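Ferric iron-binding protein HitA (Pseudomonas aeruginosa PAO1, PDB 6IWF) binds ferric iron as a bacterial solute-binding protein, probably handing it on for uptake, and is implicated in gallium internalization. Local coordinates at residues 196-199 with 200-204; 171-175 with 176-180; 242-245 with 246-250. All coordinates share one frame; numbering follows the deposited sequence.

Contacts 1 and 2 are close neighbours, their centres 14 Å apart, and both bear on the ferric iron site of His12, Glu60, Tyr196 and Tyr197, which holds no metal in this model. Contact 1 supplies the two tyrosines. Contact 2 touches one of them: Asn176 ND2 is 3.0 Å from Tyr197 OH, and Val177 CG2 is 3.9 Å from Tyr197 CD1. Met180, one turn further on, reaches Trp198 and Leu201 of contact 1. Contact 3 stands apart, its centre 27 Å from that of contact 1 and 33 Å from that of contact 2. It still approaches the other half of the site, with the side chain of Met248 about 11 Å from that of Glu60.

Contact 1 (196-199 with 200-204); sequences YYWY and TLKKE
Lys202 lies alongside Trp198, one helical turn earlier, and both side chains point the same way. At the root of the lysine, Lys202 CB sits over one face of the indole and 3.5 Å from Trp198 O, the carbonyl that also takes the Lys202 N-H. From there the chain runs fully extended, with CG anti to the backbone N (chi1 -179°), and this straight run brings CD to the same face, above and just outside the CH2-CZ3 side of the six-membered ring. Lys202 CD is 3.6 Å from Trp198 CH2 and slightly further from CZ3. At the tip, Lys202 NZ remains 4.2 Å from Trp198 CH2, so the methylenes make the closer contact. The indole is held from its other end, where NE1 bonds to Ser210 O. Trp198 CE3 stands 3.7 Å above the centre of the Tyr199 ring, with Tyr199 CG in the plane of the indole, so the edge of one ring meets the face of the other.

The backbone keeps regular helical bonds. Tyr196 O receives Thr200 N at 3.0 Å and also a hydrogen from a water, which is 2.8 Å from Thr200 OG1 and ties that hydroxyl to the first turn. The iron-site rings crowd together here too, with Tyr196 CE1 3.4 Å above one face of Tyr197, toward its rim.

Tyr196 reaches out of the helix to Glu60 and His12, and Tyr199 OH to Ala275 O. Tyr197, Trp198 and Leu201 lean on helix 176-184, while Trp198 also touches the loop at Leu208.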
ATOM      1  N   TYR A 196       6.258   3.884   5.473  1.00  5.23           N
ATOM      2  CA  TYR A 196       6.439   5.246   4.977  1.00  7.87           C
ATOM      3  C   TYR A 196       5.856   6.302   5.915  1.00 11.85           C
ATOM      4  O   TYR A 196       6.244   7.472   5.809  1.00 10.27           O
ATOM      5  CB  TYR A 196       5.852   5.378   3.563  1.00  9.43           C
ATOM      6  CG  TYR A 196       4.404   5.004   3.446  1.00  7.74           C
ATOM      7  CD1 TYR A 196       3.412   5.887   3.861  1.00 13.52           C
ATOM      8  CD2 TYR A 196       4.016   3.782   2.912  1.00 11.79           C
ATOM      9  CE1 TYR A 196       2.071   5.558   3.754  1.00 17.06           C
ATOM     10  CE2 TYR A 196       2.666   3.446   2.803  1.00 12.37           C
ATOM     11  CZ  TYR A 196       1.704   4.343   3.233  1.00 18.12           C
ATOM     12  OH  TYR A 196       0.357   4.034   3.137  1.00 21.63           O
ATOM     13  N   TYR A 197       4.968   5.921   6.847  1.00 10.92           N
ATOM     14  CA  TYR A 197       4.411   6.905   7.781  1.00 12.04           C
ATOM     15  C   TYR A 197       5.482   7.465   8.703  1.00  9.74           C
ATOM     16  O   TYR A 197       5.445   8.648   9.068  1.00 12.32           O
ATOM     17  CB  TYR A 197       3.297   6.283   8.618  1.00 11.23           C
ATOM     18  CG  TYR A 197       2.053   5.987   7.830  1.00 11.38           C
ATOM     19  CD1 TYR A 197       1.151   7.000   7.517  1.00 15.79           C
ATOM     20  CD2 TYR A 197       1.772   4.690   7.403  1.00 12.63           C
ATOM     21  CE1 TYR A 197       0.009   6.734   6.785  1.00 17.72           C
ATOM     22  CE2 TYR A 197       0.632   4.420   6.674  1.00 16.09           C
ATOM     23  CZ  TYR A 197      -0.242   5.445   6.369  1.00 21.07           C
ATOM     24  OH  TYR A 197      -1.384   5.179   5.648  1.00 28.25           O
ATOM     25  N   TRP A 198       6.421   6.625   9.125  1.00  9.57           N
ATOM     26  CA  TRP A 198       7.519   7.112   9.947  1.00  9.92           C
ATOM     27  C   TRP A 198       8.337   8.160   9.198  1.00 11.89           C
ATOM     28  O   TRP A 198       8.696   9.201   9.766  1.00  9.38           O
ATOM     29  CB  TRP A 198       8.394   5.931  10.369  1.00 10.59           C
ATOM     30  CG  TRP A 198       9.480   6.257  11.336  1.00  8.71           C
ATOM     31  CD1 TRP A 198       9.413   6.215  12.702  1.00 12.09           C
ATOM     32  CD2 TRP A 198      10.818   6.636  11.012  1.00 11.06           C
ATOM     33  NE1 TRP A 198      10.626   6.558  13.246  1.00  9.69           N
ATOM     34  CE2 TRP A 198      11.509   6.822  12.230  1.00 11.08           C
ATOM     35  CE3 TRP A 198      11.501   6.842   9.808  1.00 11.01           C
ATOM     36  CZ2 TRP A 198      12.847   7.207  12.282  1.00 13.25           C
ATOM     37  CZ3 TRP A 198      12.837   7.229   9.857  1.00 14.65           C
ATOM     38  CH2 TRP A 198      13.498   7.403  11.090  1.00 14.99           C
ATOM     39  N   TYR A 199       8.619   7.914   7.913  1.00  9.62           N
ATOM     40  CA  TYR A 199       9.429   8.856   7.144  1.00 11.47           C
ATOM     41  C   TYR A 199       8.697  10.175   6.913  1.00 14.66           C
ATOM     42  O   TYR A 199       9.314  11.246   6.963  1.00 13.69           O
ATOM     43  CB  TYR A 199       9.851   8.218   5.819  1.00 12.70           C
ATOM     44  CG  TYR A 199      10.880   7.135   5.993  1.00  9.16           C
ATOM     45  CD1 TYR A 199      10.503   5.814   6.256  1.00  8.82           C
ATOM     46  CD2 TYR A 199      12.242   7.432   5.953  1.00  9.15           C
ATOM     47  CE1 TYR A 199      11.442   4.814   6.431  1.00 11.36           C
ATOM     48  CE2 TYR A 199      13.186   6.442   6.130  1.00 12.41           C
ATOM     49  CZ  TYR A 199      12.789   5.139   6.374  1.00 12.88           C
ATOM     50  OH  TYR A 199      13.743   4.166   6.540  1.00 12.39           O
ATOM     51  N   THR A 200       7.385  10.128   6.654  1.00 13.17           N
ATOM     52  CA  THR A 200       6.630  11.372   6.509  1.00 13.20           C
ATOM     53  C   THR A 200       6.688  12.199   7.787  1.00 14.51           C
ATOM     54  O   THR A 200       6.916  13.414   7.743  1.00 15.61           O
ATOM     55  CB  THR A 200       5.179  11.079   6.126  1.00 16.09           C
ATOM     56  OG1 THR A 200       5.150  10.313   4.915  1.00 17.82           O
ATOM     57  CG2 THR A 200       4.417  12.390   5.925  1.00 18.67           C
ATOM     58  N   LEU A 201       6.508  11.550   8.941  1.00 14.16           N
ATOM     59  CA  LEU A 201       6.550  12.264  10.213  1.00 15.41           C
ATOM     60  C   LEU A 201       7.941  12.823  10.489  1.00 18.90           C
ATOM     61  O   LEU A 201       8.074  13.947  10.990  1.00 20.82           O
ATOM     62  CB  LEU A 201       6.110  11.339  11.354  1.00 15.55           C
ATOM     63  CG  LEU A 201       5.973  12.002  12.722  1.00 16.75           C
ATOM     64  CD1 LEU A 201       4.947  13.122  12.630  1.00 18.49           C
ATOM     65  CD2 LEU A 201       5.580  10.991  13.796  1.00 16.57           C
ATOM     66  N   LYS A 202       8.989  12.054  10.175  1.00 15.10           N
ATOM     67  CA  LYS A 202      10.350  12.547  10.362  1.00 17.12           C
ATOM     68  C   LYS A 202      10.613  13.775   9.503  1.00 22.48           C
ATOM     69  O   LYS A 202      11.191  14.762   9.974  1.00 25.04           O
ATOM     70  CB  LYS A 202      11.374  11.458  10.041  1.00 15.53           C
ATOM     71  CG  LYS A 202      12.802  11.946  10.258  1.00 22.39           C
ATOM     72  CD  LYS A 202      13.831  10.850  10.110  1.00 26.75           C
ATOM     73  CE  LYS A 202      15.238  11.435  10.190  1.00 23.80           C
ATOM     74  NZ  LYS A 202      16.290  10.384  10.226  1.00 28.43           N
ATOM     75  N   LYS A 203      10.201  13.731   8.229  1.00 14.73           N
ATOM     76  CA  LYS A 203      10.364  14.897   7.363  1.00 19.51           C
ATOM     77  C   LYS A 203       9.724  16.141   7.973  1.00 18.71           C
ATOM     78  O   LYS A 203      10.262  17.247   7.845  1.00 25.18           O
ATOM     79  CB  LYS A 203       9.772  14.601   5.979  1.00 22.81           C
ATOM     80  CG  LYS A 203       9.915  15.746   4.979  1.00 24.86           C
ATOM     81  CD  LYS A 203       9.703  15.264   3.548  1.00 34.43           C
ATOM     82  CE  LYS A 203       8.216  15.154   3.205  1.00 39.04           C
ATOM     83  NZ  LYS A 203       7.587  13.881   3.677  1.00 34.28           N
ATOM     84  N   GLU A 204       8.604  15.976   8.673  1.00 20.05           N
ATOM     85  CA  GLU A 204       7.903  17.122   9.242  1.00 24.58           C
ATOM     86  C   GLU A 204       8.562  17.610  10.530  1.00 26.97           C
ATOM     87  O   GLU A 204       8.687  18.822  10.740  1.00 24.35           O
ATOM     88  CB  GLU A 204       6.438  16.757   9.490  1.00 26.03           C
ATOM     89  CG  GLU A 204       5.634  17.797  10.265  1.00 37.61           C
ATOM     90  CD  GLU A 204       4.156  17.431  10.368  1.00 52.17           C
ATOM     91  OE1 GLU A 204       3.838  16.358  10.934  1.00 44.78           O
ATOM     92  OE2 GLU A 204       3.310  18.218   9.883  1.00 59.50           O
TER
HETATM   93  O   HOH W   1       6.850   8.943   3.231  1.00 18.08           O

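Contact 2 (171-175 with 176-180); sequences SIYTN and NVTAM
Tyr173 lays one face of its ring against Ala179, and Asn175 swings its amide across the start of the helix at about a right angle to Thr178. Over the tyrosine, Ala179 CA stands 4.0 Å from the ring centroid and only 19° off the ring normal, a CH-pi contact made toward the rim. Ala179 CB covers the CG end of the same face, 3.8 Å from Tyr173 CG. Thr178 approaches differently: its methyl CG2 comes to the ring edge, near the plane, 3.8 Å from Tyr173 CD2. One helical residue thus lies over the face while the one before it closes on the edge.

Asn175 is the N-cap of helix 176-184. Its CG is anti to the backbone N (chi1 -173°), which turns the amide back over the first turn and presents OD1 to two backbone N-H groups. Val177 N is 2.7 Å from Asn175 OD1 but badly bent, with an angle of 129° at the hydrogen; Thr178 N is straighter but 3.3 Å from the same Asn175 OD1, so both capping bonds are weak. The backbone bond from Ala179 N to Asn175 O, 3.1 Å, begins the regular helical pattern. Thr178 OG1 rests against the methylene of the cap, 3.4 Å from Asn175 CB.

Here the chain passes from strand 171-172, paired with strand 134-136, through a short turn into the helix whose Asn176 and Val177 touch the iron-site residue Tyr197. A neutral amide oxygen serves the first-turn N-H groups, and the helix end would probably polarise it, while the neighbouring grip on Tyr173 rests on CH-pi and methyl contacts.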
ATOM      1  N   SER A 171      -4.877  -1.845  20.749  1.00 10.55           N
ATOM      2  CA  SER A 171      -5.481  -0.523  20.829  1.00  9.24           C
ATOM      3  C   SER A 171      -5.879  -0.084  19.431  1.00 11.43           C
ATOM      4  O   SER A 171      -5.038  -0.028  18.528  1.00  8.51           O
ATOM      5  CB  SER A 171      -4.522   0.476  21.471  1.00  9.99           C
ATOM      6  OG  SER A 171      -4.208   0.070  22.796  1.00 18.59           O
ATOM      7  N   ILE A 172      -7.156   0.216  19.243  1.00  8.68           N
ATOM      8  CA  ILE A 172      -7.660   0.497  17.906  1.00  8.11           C
ATOM      9  C   ILE A 172      -7.506   1.978  17.609  1.00 10.15           C
ATOM     10  O   ILE A 172      -7.974   2.837  18.368  1.00 13.08           O
ATOM     11  CB  ILE A 172      -9.119   0.039  17.749  1.00 10.37           C
ATOM     12  CG1 ILE A 172      -9.190  -1.487  17.780  1.00 15.09           C
ATOM     13  CG2 ILE A 172      -9.684   0.571  16.445  1.00 13.57           C
ATOM     14  CD1 ILE A 172     -10.613  -2.035  17.773  1.00 24.27           C
ATOM     15  N   TYR A 173      -6.832   2.275  16.505  1.00  7.82           N
ATOM     16  CA  TYR A 173      -6.732   3.612  15.942  1.00  8.53           C
ATOM     17  C   TYR A 173      -7.501   3.649  14.632  1.00  9.40           C
ATOM     18  O   TYR A 173      -7.614   2.640  13.930  1.00 10.20           O
ATOM     19  CB  TYR A 173      -5.266   4.013  15.705  1.00  9.39           C
ATOM     20  CG  TYR A 173      -4.558   4.303  17.000  1.00  8.81           C
ATOM     21  CD1 TYR A 173      -4.040   3.272  17.773  1.00  7.34           C
ATOM     22  CD2 TYR A 173      -4.482   5.597  17.494  1.00 10.55           C
ATOM     23  CE1 TYR A 173      -3.427   3.533  18.982  1.00 10.64           C
ATOM     24  CE2 TYR A 173      -3.872   5.860  18.700  1.00 13.69           C
ATOM     25  CZ  TYR A 173      -3.347   4.830  19.435  1.00 12.72           C
ATOM     26  OH  TYR A 173      -2.742   5.103  20.643  1.00 13.16           O
ATOM     27  N   THR A 174      -8.070   4.806  14.310  1.00 12.44           N
ATOM     28  CA  THR A 174      -8.806   4.915  13.063  1.00 11.69           C
ATOM     29  C   THR A 174      -7.964   5.492  11.939  1.00 13.22           C
ATOM     30  O   THR A 174      -8.440   5.561  10.802  1.00 16.70           O
ATOM     31  CB  THR A 174     -10.080   5.753  13.262  1.00 17.65           C
ATOM     32  OG1 THR A 174      -9.729   7.053  13.728  1.00 17.90           O
ATOM     33  CG2 THR A 174     -10.990   5.099  14.304  1.00 20.04           C
ATOM     34  N   ASN A 175      -6.706   5.849  12.213  1.00 10.00           N
ATOM     35  CA  ASN A 175      -5.878   6.576  11.263  1.00 14.30           C
ATOM     36  C   ASN A 175      -4.422   6.188  11.494  1.00 11.40           C
ATOM     37  O   ASN A 175      -3.974   6.162  12.641  1.00 10.37           O
ATOM     38  CB  ASN A 175      -6.081   8.090  11.459  1.00 18.32           C
ATOM     39  CG  ASN A 175      -5.399   8.914  10.402  1.00 21.68           C
ATOM     40  OD1 ASN A 175      -4.173   8.973  10.346  1.00 22.12           O
ATOM     41  ND2 ASN A 175      -6.192   9.574   9.557  1.00 21.73           N
ATOM     42  N   ASN A 176      -3.680   5.917  10.411  1.00  8.68           N
ATOM     43  CA  ASN A 176      -2.286   5.510  10.592  1.00 16.08           C
ATOM     44  C   ASN A 176      -1.437   6.653  11.136  1.00 13.27           C
ATOM     45  O   ASN A 176      -0.523   6.422  11.938  1.00 11.81           O
ATOM     46  CB  ASN A 176      -1.685   4.999   9.277  1.00 15.19           C
ATOM     47  CG  ASN A 176      -2.223   3.650   8.862  1.00 21.43           C
ATOM     48  OD1 ASN A 176      -1.967   2.636   9.510  1.00 26.88           O
ATOM     49  ND2 ASN A 176      -2.953   3.624   7.749  1.00 24.36           N
ATOM     50  N   VAL A 177      -1.696   7.891  10.695  1.00 11.61           N
ATOM     51  CA  VAL A 177      -0.879   9.007  11.170  1.00 11.52           C
ATOM     52  C   VAL A 177      -1.103   9.223  12.660  1.00 13.96           C
ATOM     53  O   VAL A 177      -0.162   9.507  13.412  1.00 12.93           O
ATOM     54  CB  VAL A 177      -1.170  10.287  10.360  1.00 15.01           C
ATOM     55  CG1 VAL A 177      -0.338  11.460  10.907  1.00 12.47           C
ATOM     56  CG2 VAL A 177      -0.878  10.060   8.887  1.00 14.42           C
ATOM     57  N   THR A 178      -2.347   9.061  13.114  1.00 11.47           N
ATOM     58  CA  THR A 178      -2.644   9.136  14.542  1.00 11.63           C
ATOM     59  C   THR A 178      -1.909   8.059  15.340  1.00 12.04           C
ATOM     60  O   THR A 178      -1.359   8.343  16.412  1.00  9.89           O
ATOM     61  CB  THR A 178      -4.151   9.020  14.753  1.00 13.91           C
ATOM     62  OG1 THR A 178      -4.815  10.023  13.965  1.00 16.02           O
ATOM     63  CG2 THR A 178      -4.492   9.216  16.215  1.00 12.58           C
ATOM     64  N   ALA A 179      -1.908   6.819  14.847  1.00  9.63           N
ATOM     65  CA  ALA A 179      -1.187   5.744  15.534  1.00 10.19           C
ATOM     66  C   ALA A 179       0.317   6.017  15.579  1.00 10.07           C
ATOM     67  O   ALA A 179       0.978   5.754  16.599  1.00  9.98           O
ATOM     68  CB  ALA A 179      -1.466   4.406  14.843  1.00  9.65           C
ATOM     69  N   MET A 180       0.877   6.531  14.485  1.00  8.76           N
ATOM     70  CA  MET A 180       2.310   6.817  14.439  1.00  9.18           C
ATOM     71  C   MET A 180       2.666   7.959  15.375  1.00 12.09           C
ATOM     72  O   MET A 180       3.663   7.891  16.104  1.00 11.12           O
ATOM     73  CB  MET A 180       2.743   7.137  13.004  1.00  8.75           C
ATOM     74  CG  MET A 180       4.215   7.497  12.827  1.00 10.02           C
ATOM     75  SD  MET A 180       5.330   6.076  13.004  1.00 15.08           S
ATOM     76  CE  MET A 180       6.050   6.398  14.616  1.00 15.36           C
TER

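Contact 3 (242-245 with 246-250); sequences QQFV and AFMLS
A Met-aromatic pair, Phe244 with Met248, lies along one side of helix 238-248. The sulfur comes in obliquely, 4.7 Å from the ring centroid and 64° off the ring normal. It touches the CE1 side of the ring, with Met248 SD 3.6 Å from Phe244 CE1 and CD1 slightly further off. The methionine gets there by folding back along the helix: its CG is anti to its own carbonyl carbon (chi1 -59°), close to the previous turn, where it packs tightly at 3.2 Å from Phe244 O. Phe244, with its CG anti to the backbone N, inclines its ring forward to meet the thioether. A second aromatic, Phe23 of helix 13-27, meets Phe244 edge-to-face, so the ring meets both a sulfur and another ring.

In the fold, helix 238-248 packs against helix 13-27 through Gln243 and Phe247, and against the sheet through Phe244, Val245 and Met248. Phe244 and Val245 rest on Val56, while Met248 reaches Tyr58 and Ile99. Gln242 spends both ends of its amide on the backbone of the 76-78 loop, through Lys76 O and Glu78 N.

Toward its C-terminal end the helix winds into tighter turns, its bonds reaching back three residues instead of four. Ala246 N bonds straight to Gln242 O at 166°, but Met248 N divides itself between Phe244 O at 3.0 Å and a weak bond to Val245 O. Leu249 N then bonds to Ala246 O and Ser250 N to Phe247 O, each only three residues back. Phe247 O is gripped twice, since Ser250 OG also donates to it at 2.7 Å, in the carbonyl plane and on a lone pair. The same hydroxyl caps helix 251-258 by accepting from Gly253 N.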
ATOM      1  N   GLN A 242      -2.359   5.377 -21.740  1.00  8.33           N
ATOM      2  CA  GLN A 242      -1.207   4.483 -21.749  1.00  9.74           C
ATOM      3  C   GLN A 242       0.084   5.264 -21.557  1.00 11.12           C
ATOM      4  O   GLN A 242       0.997   4.813 -20.856  1.00 10.07           O
ATOM      5  CB  GLN A 242      -1.149   3.688 -23.051  1.00 11.88           C
ATOM      6  CG  GLN A 242      -2.329   2.749 -23.258  1.00 12.55           C
ATOM      7  CD  GLN A 242      -2.140   1.387 -22.600  1.00 11.78           C
ATOM      8  OE1 GLN A 242      -1.039   1.019 -22.172  1.00 12.36           O
ATOM      9  NE2 GLN A 242      -3.220   0.627 -22.532  1.00 11.39           N
ATOM     10  N   GLN A 243       0.175   6.439 -22.177  1.00 11.75           N
ATOM     11  CA  GLN A 243       1.350   7.284 -21.992  1.00 10.35           C
ATOM     12  C   GLN A 243       1.522   7.674 -20.530  1.00 11.95           C
ATOM     13  O   GLN A 243       2.650   7.717 -20.013  1.00 11.15           O
ATOM     14  CB  GLN A 243       1.206   8.531 -22.862  1.00 12.29           C
ATOM     15  CG  GLN A 243       2.395   9.430 -22.911  1.00 21.27           C
ATOM     16  CD  GLN A 243       2.193  10.525 -23.937  1.00 25.95           C
ATOM     17  OE1 GLN A 243       1.353  10.399 -24.829  1.00 24.30           O
ATOM     18  NE2 GLN A 243       2.951  11.613 -23.808  1.00 33.07           N
ATOM     19  N   PHE A 244       0.415   7.985 -19.856  1.00  9.31           N
ATOM     20  CA  PHE A 244       0.485   8.394 -18.459  1.00  8.52           C
ATOM     21  C   PHE A 244       1.024   7.272 -17.574  1.00 10.58           C
ATOM     22  O   PHE A 244       1.908   7.502 -16.740  1.00  8.86           O
ATOM     23  CB  PHE A 244      -0.889   8.850 -17.973  1.00  7.77           C
ATOM     24  CG  PHE A 244      -0.872   9.388 -16.584  1.00 10.35           C
ATOM     25  CD1 PHE A 244      -1.019   8.538 -15.484  1.00 11.44           C
ATOM     26  CD2 PHE A 244      -0.660  10.741 -16.358  1.00 11.97           C
ATOM     27  CE1 PHE A 244      -0.972   9.041 -14.189  1.00  8.53           C
ATOM     28  CE2 PHE A 244      -0.618  11.247 -15.068  1.00 15.81           C
ATOM     29  CZ  PHE A 244      -0.782  10.397 -13.984  1.00 13.02           C
ATOM     30  N   VAL A 245       0.489   6.057 -17.723  1.00  8.86           N
ATOM     31  CA  VAL A 245       0.942   4.959 -16.867  1.00  6.85           C
ATOM     32  C   VAL A 245       2.402   4.633 -17.159  1.00  8.66           C
ATOM     33  O   VAL A 245       3.194   4.395 -16.241  1.00  8.54           O
ATOM     34  CB  VAL A 245       0.039   3.720 -17.018  1.00  6.52           C
ATOM     35  CG1 VAL A 245       0.631   2.555 -16.249  1.00  7.53           C
ATOM     36  CG2 VAL A 245      -1.342   4.021 -16.465  1.00  5.48           C
ATOM     37  N   ALA A 246       2.795   4.680 -18.435  1.00  9.97           N
ATOM     38  CA  ALA A 246       4.202   4.501 -18.774  1.00  9.80           C
ATOM     39  C   ALA A 246       5.072   5.567 -18.111  1.00  9.81           C
ATOM     40  O   ALA A 246       6.176   5.270 -17.634  1.00 12.64           O
ATOM     41  CB  ALA A 246       4.372   4.516 -20.294  1.00 12.47           C
ATOM     42  N   PHE A 247       4.588   6.808 -18.053  1.00  9.44           N
ATOM     43  CA  PHE A 247       5.376   7.871 -17.441  1.00 11.29           C
ATOM     44  C   PHE A 247       5.504   7.669 -15.933  1.00 12.76           C
ATOM     45  O   PHE A 247       6.520   8.055 -15.341  1.00 11.74           O
ATOM     46  CB  PHE A 247       4.763   9.232 -17.781  1.00 15.48           C
ATOM     47  CG  PHE A 247       5.464  10.389 -17.151  1.00 15.82           C
ATOM     48  CD1 PHE A 247       6.631  10.892 -17.706  1.00 17.82           C
ATOM     49  CD2 PHE A 247       4.960  10.977 -16.003  1.00 11.73           C
ATOM     50  CE1 PHE A 247       7.285  11.953 -17.118  1.00 19.01           C
ATOM     51  CE2 PHE A 247       5.607  12.044 -15.414  1.00 19.26           C
ATOM     52  CZ  PHE A 247       6.775  12.536 -15.984  1.00 21.04           C
ATOM     53  N   MET A 248       4.520   7.026 -15.304  1.00 11.34           N
ATOM     54  CA  MET A 248       4.635   6.750 -13.875  1.00  7.54           C
ATOM     55  C   MET A 248       5.825   5.853 -13.574  1.00 10.42           C
ATOM     56  O   MET A 248       6.350   5.883 -12.457  1.00 12.18           O
ATOM     57  CB  MET A 248       3.348   6.106 -13.355  1.00  7.23           C
ATOM     58  CG  MET A 248       2.110   6.961 -13.558  1.00 10.25           C
ATOM     59  SD  MET A 248       0.667   6.080 -12.911  1.00  9.00           S
ATOM     60  CE  MET A 248       0.925   6.348 -11.152  1.00 11.02           C
ATOM     61  N   LEU A 249       6.242   5.039 -14.543  1.00 10.66           N
ATOM     62  CA  LEU A 249       7.352   4.108 -14.396  1.00  8.78           C
ATOM     63  C   LEU A 249       8.602   4.577 -15.131  1.00 13.70           C
ATOM     64  O   LEU A 249       9.576   3.821 -15.219  1.00 14.51           O
ATOM     65  CB  LEU A 249       6.954   2.724 -14.890  1.00 11.94           C
ATOM     66  CG  LEU A 249       6.028   2.040 -13.892  1.00 12.79           C
ATOM     67  CD1 LEU A 249       5.235   0.966 -14.602  1.00 11.84           C
ATOM     68  CD2 LEU A 249       6.845   1.465 -12.736  1.00  9.48           C
ATOM     69  N   SER A 250       8.586   5.785 -15.678  1.00 13.08           N
ATOM     70  CA  SER A 250       9.831   6.378 -16.150  1.00 16.99           C
ATOM     71  C   SER A 250      10.697   6.800 -14.963  1.00 14.77           C
ATOM     72  O   SER A 250      10.228   6.927 -13.830  1.00 11.83           O
ATOM     73  CB  SER A 250       9.554   7.586 -17.048  1.00 13.95           C
ATOM     74  OG  SER A 250       9.014   8.671 -16.313  1.00 12.37           O
TER